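Local coordinates for uncharacterized protein RPA4348 (Rhodopseudomonas palustris, PDB 3DM8) that is of unknown function but belongs to the SnoaL-like branch of the nuclear transport factor 2 superfamily and is a putative isomerase, at residues M87-L92 with S102-L107. Numbering follows the deposited sequence.
Sequences MVRYSL and SVRMAL
Val88 with Met105 and Tyr90 with Val103 form hydrogen-bonded pairs of the antiparallel ladder between 87-92 and 102-107, each closed by two nearly straight N-H...O=C bonds, the Tyr90 N to Val103 O bond measuring 2.9 Å. Side chains from these pairs meet on the face that also receives Leu123 of strand 115-123. There Met105 reaches diagonally across the ladder: with its chain bent at chi3 (-69°), CE sits over the centre of the Tyr90 ring, 3.5 Å from the centroid, a CH-pi contact backed by the more distant SD in Met-aromatic fashion. The same methyl also touches Val88 CG2. Replacing Tyr90 by alanine would probably deprive the Met105 methyl of its aromatic platform and let it turn more freely. The other face is mixed, with Met87 SD against Ala106 CB toward one end; toward the other, Ser102 OG lies at the edge of the Arg89 guanidinium, 3.2 Å from Arg89 CD. Arg104 makes a cation-pi contact with Tyr38 of the second subunit. Glu75 on strand 67-79 salt-bridges Arg104 and lies at long, weak range from Arg89, and probably balances the positive charge of both. This hairpin of the NTF2-like curved sheet thus separates an apolar interior from a mixed face turned to the second subunit.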
loop_
_atom_site.group_PDB
_atom_site.type_symbol
_atom_site.label_atom_id
_atom_site.label_comp_id
_atom_site.label_asym_id
_atom_site.label_seq_id
_atom_site.Cartn_x
_atom_site.Cartn_y
_atom_site.Cartn_z
ATOM N N MET A 87 -5.553 -1.859 4.975
ATOM C CA MET A 87 -5.655 -0.584 4.319
ATOM C C MET A 87 -6.483 0.346 5.174
ATOM O O MET A 87 -7.625 0.040 5.487
ATOM C CB MET A 87 -6.362 -0.730 3.016
ATOM C CG MET A 87 -6.476 0.618 2.450
ATOM S SD MET A 87 -5.289 0.613 1.113
ATOM C CE MET A 87 -6.527 0.239 -0.026
ATOM N N VAL A 88 -5.905 1.486 5.543
ATOM C CA VAL A 88 -6.578 2.432 6.411
ATOM C C VAL A 88 -6.303 3.856 5.988
ATOM O O VAL A 88 -5.245 4.161 5.440
ATOM C CB VAL A 88 -6.173 2.235 7.889
ATOM C CG1 VAL A 88 -6.141 0.749 8.248
ATOM C CG2 VAL A 88 -4.827 2.905 8.219
ATOM N N ARG A 89 -7.286 4.692 6.243
ATOM C CA ARG A 89 -7.203 6.133 5.995
ATOM C C ARG A 89 -7.247 6.887 7.328
ATOM O O ARG A 89 -8.047 6.615 8.202
ATOM C CB ARG A 89 -8.336 6.600 5.119
ATOM C CG ARG A 89 -7.873 7.500 4.014
ATOM C CD ARG A 89 -8.930 8.406 3.544
ATOM N NE ARG A 89 -10.256 7.907 3.846
ATOM C CZ ARG A 89 -11.220 8.714 4.262
ATOM N NH1 ARG A 89 -10.949 10.005 4.413
ATOM N NH2 ARG A 89 -12.435 8.245 4.518
ATOM N N TYR A 90 -6.283 7.758 7.471
ATOM C CA TYR A 90 -6.149 8.633 8.652
ATOM C C TYR A 90 -6.566 10.025 8.215
ATOM O O TYR A 90 -6.056 10.553 7.218
ATOM C CB TYR A 90 -4.694 8.769 9.088
ATOM C CG TYR A 90 -4.075 7.778 10.053
ATOM C CD1 TYR A 90 -2.826 8.064 10.632
ATOM C CD2 TYR A 90 -4.682 6.591 10.362
ATOM C CE1 TYR A 90 -2.215 7.169 11.520
ATOM C CE2 TYR A 90 -4.085 5.677 11.253
ATOM C CZ TYR A 90 -2.855 5.974 11.819
ATOM O OH TYR A 90 -2.275 5.092 12.703
ATOM N N SER A 91 -7.398 10.671 9.033
ATOM C CA SER A 91 -7.655 12.107 8.876
ATOM C C SER A 91 -6.955 12.804 10.008
ATOM O O SER A 91 -7.196 12.516 11.164
ATOM C CB SER A 91 -9.144 12.463 8.910
ATOM O OG SER A 91 -9.873 11.634 8.022
ATOM N N LEU A 92 -6.062 13.688 9.644
ATOM C CA LEU A 92 -5.293 14.398 10.641
ATOM C C LEU A 92 -5.123 15.852 10.417
ATOM O O LEU A 92 -5.397 16.417 9.342
ATOM C CB LEU A 92 -3.947 13.747 10.852
ATOM C CG LEU A 92 -3.094 13.775 9.594
ATOM C CD1 LEU A 92 -2.286 15.102 9.451
ATOM C CD2 LEU A 92 -2.218 12.449 9.513
ATOM N N SER A 102 -5.380 14.129 4.786
ATOM C CA SER A 102 -5.890 12.728 4.759
ATOM C C SER A 102 -4.816 11.846 4.157
ATOM O O SER A 102 -4.215 12.203 3.133
ATOM C CB SER A 102 -7.211 12.694 3.977
ATOM O OG SER A 102 -7.643 11.383 3.664
ATOM N N VAL A 103 -4.541 10.718 4.799
ATOM C CA VAL A 103 -3.468 9.802 4.392
ATOM C C VAL A 103 -4.029 8.408 4.213
ATOM O O VAL A 103 -4.622 7.875 5.135
ATOM C CB VAL A 103 -2.368 9.755 5.463
ATOM C CG1 VAL A 103 -1.201 8.913 4.996
ATOM C CG2 VAL A 103 -1.877 11.176 5.782
ATOM N N ARG A 104 -3.849 7.831 3.020
ATOM C CA ARG A 104 -4.267 6.474 2.796
ATOM C C ARG A 104 -3.041 5.555 2.784
ATOM O O ARG A 104 -2.068 5.804 2.064
ATOM C CB ARG A 104 -4.984 6.335 1.465
ATOM C CG ARG A 104 -5.448 4.961 1.303
ATOM C CD ARG A 104 -6.204 4.761 0.032
ATOM N NE ARG A 104 -7.651 4.894 0.263
ATOM C CZ ARG A 104 -8.381 5.923 -0.135
ATOM N NH1 ARG A 104 -7.842 6.983 -0.724
ATOM N NH2 ARG A 104 -9.670 5.919 0.127
ATOM N N MET A 105 -3.084 4.524 3.614
ATOM C CA MET A 105 -1.905 3.687 3.844
ATOM C C MET A 105 -2.276 2.210 3.729
ATOM O O MET A 105 -3.393 1.826 4.016
ATOM C CB MET A 105 -1.304 3.945 5.225
ATOM C CG MET A 105 -1.061 5.385 5.585
ATOM S SD MET A 105 -0.739 5.563 7.393
ATOM C CE MET A 105 -2.344 5.194 8.068
ATOM N N ALA A 106 -1.299 1.419 3.308
ATOM C CA ALA A 106 -1.368 -0.035 3.317
ATOM C C ALA A 106 -0.236 -0.546 4.193
ATOM O O ALA A 106 0.933 -0.186 3.995
ATOM C CB ALA A 106 -1.231 -0.583 1.899
ATOM N N LEU A 107 -0.613 -1.352 5.173
ATOM C CA LEU A 107 0.253 -1.810 6.272
ATOM C C LEU A 107 0.337 -3.345 6.264
ATOM O O LEU A 107 -0.673 -4.020 6.234
ATOM C CB LEU A 107 -0.404 -1.312 7.589
ATOM C CG LEU A 107 0.217 -1.683 8.902
ATOM C CD1 LEU A 107 1.508 -0.871 9.020
ATOM C CD2 LEU A 107 -0.759 -1.355 10.033
#